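Local coordinates for protein yncA (Salmonella typhimurium, PDB 3DR6) that is a putative acetyltransferase of the GNAT family, which probably moves an acetyl group from acetyl-CoA to an acceptor not yet identified, at residues H27-A30 / I31-D34; Y89-P92 / A93-G96. All coordinates share one frame; numbering follows the deposited sequence.

How the contacts relate
Read from the N terminus, contact 1 comes first, in the connection that leaves helix 14-27 and runs on to helix 39-52. Contact 2 follows much later, in the loop leading from strand 83-90 to helix 99-113. Each closes only a tight local turn, and the two lie in series, neither nested nor crossing. They meet nevertheless in space: the phenol of Tyr89, near the end of strand 83-90, packs under the first loop, with its OH 3.4 Å from CB of Ile31 and its CE1 3.6 Å from O of Ala30. The central strand and the loop after the first helix of this acetyltransferase fold are thereby tied together.

Contact 1: residues H27-A30 / I31-D34; sequences HTAA and IWND
An ST turn at Thr28 and an indole-to-carbonyl hydrogen bond from Trp32 to Ala29 shape the loop that follows helix 14-27, a compact example of side chains folding the chain just after a helix ends. Thr28 is the first residue to leave helical geometry. Thr28 OG1 sits between the backbone N and the carbonyl carbon (chi1 86°), a torsion that swings the hydroxyl round to the onward chain, where it accepts the N-H of Ala30 (Thr28 OG1 to Ala30 N 2.9 Å). The same hydroxyl bonds to the carbonyl of Ala24 in the last turn of the helix, so one side chain joins the helix end to the turn after it. Ile31 N, 4.0 Å from Thr28 OG1, is buried without a polar partner.

In GNAT enzymes the connection between the first two helices commonly borders the acceptor site, and a glycerol bound beside Trp32 is consistent with a pocket here. Trp32 keeps its CG beside the backbone N, which brings the pyrrole edge of the indole back to Ala29. Trp32 NE1 donates to Ala29 O at 2.9 Å, with a bent N-H...O angle of 133°. The oxygen lies near the ring plane, yet the nitrogen stands 37° out of the carbonyl plane, and CD1 of Trp32 comes within 3.3 Å of the same Ala29 O. Beyond the turn, the indole packs on Leu156 and Leu158 and meets the ring of Phe80 of the second subunit. Ile31 extends its side chain against Tyr21, Ala24 and Val25 of helix 14-27, while Lys151 NZ hydrogen-bonds the carbonyls of both Thr28 and Ile31, bridging the two.

Contact 2: residues Y89-P92 / A93-G96; sequences YVHP and AHQG. With EDO (1,2-ethanediol), chain I.
This is a local surface contact, a type I beta turn from His91 to His94, at the point where strand 83-90 runs out toward helix 99-113. In the GNAT fold the Gln-x-x-Gly-x-Gly signature begins in this connection, here at Gln95, and runs into the start of helix 99-113; in relatives it holds the pyrophosphate of acetyl-CoA, and the same role is likely here. His94 N donates to His91 O at 2.9 Å and closes the turn. His91 also supports it from its side chain: with CG anti to the backbone N (chi1 -176°), the imidazole lies beside the turn, and ND1 accepts the N-H of Ala93 at 3.0 Å, nearly straight at 166° and in the ring plane. The ring of His94 turns an edge toward the His91 face in an offset edge-to-face pair, planes at 71°, with CD2 of His94 3.7 Å from ND1 of His91. Farther along, the side chains of Val90 and Gln95 lie roughly perpendicular, Val90 CG1 resting 3.5 Å from Gln95 CB. At Pro92, an ethanediol, probably from the crystallisation liquor, donates from its O2 to Pro92 O at 2.8 Å.

Contact 1: residues H27-A30 / I31-D34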
ATOM      1  N   HIS C  27     -14.307 -17.318   0.718  1.00 20.61           N
ATOM      2  CA  HIS C  27     -14.181 -18.374   1.714  1.00 21.32           C
ATOM      3  C   HIS C  27     -12.898 -18.342   2.529  1.00 22.08           C
ATOM      4  O   HIS C  27     -12.645 -19.261   3.324  1.00 23.64           O
ATOM      5  CB  HIS C  27     -14.383 -19.760   1.041  1.00 21.65           C
ATOM      6  CG  HIS C  27     -15.674 -19.863   0.290  1.00 21.71           C
ATOM      7  ND1 HIS C  27     -16.900 -19.720   0.905  1.00 23.09           N
ATOM      8  CD2 HIS C  27     -15.932 -20.046  -1.030  1.00 21.70           C
ATOM      9  CE1 HIS C  27     -17.857 -19.823  -0.003  1.00 22.71           C
ATOM     10  NE2 HIS C  27     -17.296 -20.017  -1.184  1.00 21.15           N
ATOM     11  N   THR C  28     -12.104 -17.300   2.336  1.00 21.34           N
ATOM     12  CA  THR C  28     -10.815 -17.183   2.992  1.00 21.53           C
ATOM     13  C   THR C  28     -10.557 -15.747   3.419  1.00 21.73           C
ATOM     14  O   THR C  28     -11.229 -14.821   2.966  1.00 21.88           O
ATOM     15  CB  THR C  28      -9.628 -17.672   2.092  1.00 21.35           C
ATOM     16  OG1 THR C  28      -9.168 -16.610   1.243  1.00 20.97           O
ATOM     17  CG2 THR C  28      -9.994 -18.905   1.258  1.00 20.73           C
ATOM     18  N   ALA C  29      -9.567 -15.583   4.296  1.00 22.29           N
ATOM     19  CA  ALA C  29      -9.010 -14.273   4.598  1.00 22.94           C
ATOM     20  C   ALA C  29      -7.645 -14.099   3.909  1.00 22.83           C
ATOM     21  O   ALA C  29      -6.801 -13.317   4.348  1.00 22.95           O
ATOM     22  CB  ALA C  29      -8.922 -14.079   6.132  1.00 23.16           C
ATOM     23  N   ALA C  30      -7.438 -14.831   2.814  1.00 22.80           N
ATOM     24  CA  ALA C  30      -6.173 -14.784   2.078  1.00 22.22           C
ATOM     25  C   ALA C  30      -6.128 -13.604   1.105  1.00 22.47           C
ATOM     26  O   ALA C  30      -5.057 -13.213   0.637  1.00 22.19           O
ATOM     27  CB  ALA C  30      -5.915 -16.117   1.342  1.00 23.05           C
ATOM     28  N   ILE C  31      -7.302 -13.064   0.779  1.00 21.68           N
ATOM     29  CA  ILE C  31      -7.410 -11.824   0.021  1.00 21.59           C
ATOM     30  C   ILE C  31      -8.451 -10.968   0.706  1.00 21.81           C
ATOM     31  O   ILE C  31      -9.529 -11.472   1.076  1.00 21.58           O
ATOM     32  CB  ILE C  31      -7.783 -12.042  -1.483  1.00 21.35           C
ATOM     33  CG1 ILE C  31      -7.705 -10.715  -2.244  1.00 21.79           C
ATOM     34  CG2 ILE C  31      -9.193 -12.650  -1.659  1.00 20.23           C
ATOM     35  CD1 ILE C  31      -7.694 -10.886  -3.754  1.00 22.77           C
ATOM     36  N   TRP C  32      -8.142  -9.679   0.890  1.00 21.65           N
ATOM     37  CA  TRP C  32      -9.085  -8.807   1.597  1.00 22.50           C
ATOM     38  C   TRP C  32      -9.943  -7.997   0.606  1.00 22.62           C
ATOM     39  O   TRP C  32      -9.974  -6.770   0.640  1.00 22.47           O
ATOM     40  CB  TRP C  32      -8.393  -7.932   2.683  1.00 22.11           C
ATOM     41  CG  TRP C  32      -7.705  -8.766   3.790  1.00 22.71           C
ATOM     42  CD1 TRP C  32      -7.738 -10.142   3.937  1.00 22.96           C
ATOM     43  CD2 TRP C  32      -6.867  -8.278   4.850  1.00 22.04           C
ATOM     44  NE1 TRP C  32      -6.965 -10.527   5.018  1.00 23.36           N
ATOM     45  CE2 TRP C  32      -6.428  -9.400   5.596  1.00 22.63           C
ATOM     46  CE3 TRP C  32      -6.458  -6.989   5.254  1.00 22.06           C
ATOM     47  CZ2 TRP C  32      -5.598  -9.279   6.721  1.00 22.96           C
ATOM     48  CZ3 TRP C  32      -5.635  -6.872   6.376  1.00 22.76           C
ATOM     49  CH2 TRP C  32      -5.212  -8.009   7.091  1.00 22.90           C
ATOM     50  N   ASN C  33     -10.614  -8.730  -0.284  1.00 23.06           N
ATOM     51  CA  ASN C  33     -11.634  -8.219  -1.180  1.00 24.04           C
ATOM     52  C   ASN C  33     -12.883  -9.032  -0.900  1.00 24.10           C
ATOM     53  O   ASN C  33     -12.768 -10.182  -0.471  1.00 23.38           O
ATOM     54  CB  ASN C  33     -11.239  -8.443  -2.647  1.00 24.68           C
ATOM     55  CG  ASN C  33     -10.504  -7.259  -3.266  1.00 26.69           C
ATOM     56  OD1 ASN C  33      -9.777  -7.431  -4.260  1.00 30.09           O
ATOM     57  ND2 ASN C  33     -10.702  -6.061  -2.718  1.00 27.77           N
ATOM     58  N   ASP C  34     -14.057  -8.461  -1.177  1.00 24.77           N
ATOM     59  CA  ASP C  34     -15.334  -9.049  -0.740  1.00 26.16           C
ATOM     60  C   ASP C  34     -16.266  -9.606  -1.822  1.00 26.93           C
ATOM     61  O   ASP C  34     -17.103 -10.458  -1.524  1.00 27.54           O
ATOM     62  CB  ASP C  34     -16.116  -8.043   0.111  1.00 26.21           C
ATOM     63  CG  ASP C  34     -15.328  -7.571   1.333  1.00 27.68           C
ATOM     64  OD1 ASP C  34     -14.625  -8.387   1.945  1.00 29.84           O
ATOM     65  OD2 ASP C  34     -15.426  -6.383   1.679  1.00 31.44           O
TER

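Contact 2: residues Y89-P92 / A93-G96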
ATOM      1  N   TYR C  89      -2.369 -18.093  -4.895  1.00 17.46           N
ATOM      2  CA  TYR C  89      -3.602 -18.738  -4.443  1.00 17.59           C
ATOM      3  C   TYR C  89      -3.654 -20.162  -4.966  1.00 17.41           C
ATOM      4  O   TYR C  89      -3.504 -20.406  -6.163  1.00 17.62           O
ATOM      5  CB  TYR C  89      -4.841 -17.938  -4.886  1.00 18.64           C
ATOM      6  CG  TYR C  89      -4.838 -16.491  -4.405  1.00 19.47           C
ATOM      7  CD1 TYR C  89      -4.822 -16.193  -3.041  1.00 20.86           C
ATOM      8  CD2 TYR C  89      -4.842 -15.434  -5.314  1.00 21.66           C
ATOM      9  CE1 TYR C  89      -4.794 -14.854  -2.583  1.00 21.75           C
ATOM     10  CE2 TYR C  89      -4.830 -14.104  -4.868  1.00 21.59           C
ATOM     11  CZ  TYR C  89      -4.806 -13.835  -3.503  1.00 22.04           C
ATOM     12  OH  TYR C  89      -4.781 -12.531  -3.043  1.00 23.74           O
ATOM     13  N   VAL C  90      -3.853 -21.101  -4.054  1.00 16.74           N
ATOM     14  CA  VAL C  90      -3.979 -22.505  -4.402  1.00 16.45           C
ATOM     15  C   VAL C  90      -5.469 -22.922  -4.357  1.00 16.30           C
ATOM     16  O   VAL C  90      -6.232 -22.489  -3.488  1.00 16.23           O
ATOM     17  CB  VAL C  90      -3.078 -23.365  -3.475  1.00 16.22           C
ATOM     18  CG1 VAL C  90      -3.274 -24.856  -3.714  1.00 15.94           C
ATOM     19  CG2 VAL C  90      -1.588 -22.963  -3.680  1.00 15.34           C
ATOM     20  N   HIS C  91      -5.870 -23.738  -5.328  1.00 16.16           N
ATOM     21  CA  HIS C  91      -7.244 -24.197  -5.439  1.00 16.28           C
ATOM     22  C   HIS C  91      -7.538 -25.043  -4.188  1.00 15.80           C
ATOM     23  O   HIS C  91      -6.677 -25.826  -3.765  1.00 15.77           O
ATOM     24  CB  HIS C  91      -7.358 -25.032  -6.705  1.00 16.30           C
ATOM     25  CG  HIS C  91      -8.750 -25.490  -7.005  1.00 18.01           C
ATOM     26  ND1 HIS C  91      -9.412 -26.416  -6.229  1.00 18.98           N
ATOM     27  CD2 HIS C  91      -9.600 -25.154  -8.003  1.00 19.92           C
ATOM     28  CE1 HIS C  91     -10.613 -26.636  -6.739  1.00 20.96           C
ATOM     29  NE2 HIS C  91     -10.748 -25.889  -7.822  1.00 19.70           N
ATOM     30  N   PRO C  92      -8.750 -24.921  -3.593  1.00 16.08           N
ATOM     31  CA  PRO C  92      -8.952 -25.645  -2.334  1.00 15.73           C
ATOM     32  C   PRO C  92      -8.900 -27.174  -2.421  1.00 16.75           C
ATOM     33  O   PRO C  92      -8.789 -27.834  -1.384  1.00 17.13           O
ATOM     34  CB  PRO C  92     -10.344 -25.159  -1.860  1.00 16.20           C
ATOM     35  CG  PRO C  92     -11.035 -24.810  -3.115  1.00 16.08           C
ATOM     36  CD  PRO C  92      -9.962 -24.176  -3.987  1.00 15.48           C
ATOM     37  N   ALA C  93      -8.979 -27.731  -3.624  1.00 16.70           N
ATOM     38  CA  ALA C  93      -8.872 -29.182  -3.811  1.00 17.50           C
ATOM     39  C   ALA C  93      -7.422 -29.647  -3.865  1.00 18.20           C
ATOM     40  O   ALA C  93      -7.157 -30.855  -4.002  1.00 17.93           O
ATOM     41  CB  ALA C  93      -9.603 -29.605  -5.089  1.00 17.43           C
ATOM     42  N   HIS C  94      -6.499 -28.688  -3.751  1.00 18.57           N
ATOM     43  CA  HIS C  94      -5.075 -28.941  -4.027  1.00 19.71           C
ATOM     44  C   HIS C  94      -4.076 -28.414  -3.016  1.00 21.43           C
ATOM     45  O   HIS C  94      -2.905 -28.254  -3.348  1.00 21.18           O
ATOM     46  CB  HIS C  94      -4.739 -28.425  -5.425  1.00 18.52           C
ATOM     47  CG  HIS C  94      -5.521 -29.118  -6.488  1.00 19.51           C
ATOM     48  ND1 HIS C  94      -5.206 -30.389  -6.922  1.00 17.97           N
ATOM     49  CD2 HIS C  94      -6.662 -28.769  -7.129  1.00 18.29           C
ATOM     50  CE1 HIS C  94      -6.092 -30.770  -7.825  1.00 19.30           C
ATOM     51  NE2 HIS C  94      -6.991 -29.811  -7.961  1.00 16.18           N
ATOM     52  N   GLN C  95      -4.484 -28.140  -1.779  1.00 24.67           N
ATOM     53  CA  GLN C  95      -3.398 -27.753  -0.864  1.00 26.74           C
ATOM     54  C   GLN C  95      -2.931 -28.872   0.090  1.00 26.84           C
ATOM     55  O   GLN C  95      -3.412 -30.014  -0.030  1.00 26.79           O
ATOM     56  CB  GLN C  95      -3.364 -26.225  -0.492  1.00 28.46           C
ATOM     57  CG  GLN C  95      -2.493 -25.612   0.686  1.00 28.35           C
ATOM     58  CD  GLN C  95      -0.953 -25.472   0.543  1.00 32.69           C
ATOM     59  OE1 GLN C  95      -0.272 -25.789   1.519  1.00 37.90           O
ATOM     60  NE2 GLN C  95      -0.404 -24.955  -0.588  1.00 26.38           N
ATOM     61  N   GLY C  96      -1.903 -28.604   0.892  1.00 26.89           N
ATOM     62  CA  GLY C  96      -1.159 -29.664   1.570  1.00 27.15           C
ATOM     63  C   GLY C  96      -0.236 -30.404   0.619  1.00 27.01           C
ATOM     64  O   GLY C  96       0.283 -31.482   0.953  1.00 27.88           O
TER
HETATM   65  C1  EDO I 172      -6.784 -26.666   2.285  1.00 39.72           C
HETATM   66  O1  EDO I 172      -6.192 -25.416   2.601  1.00 39.66           O
HETATM   67  C2  EDO I 172      -7.560 -26.427   1.008  1.00 38.73           C
HETATM   68  O2  EDO I 172      -8.920 -26.798   1.232  1.00 40.40           O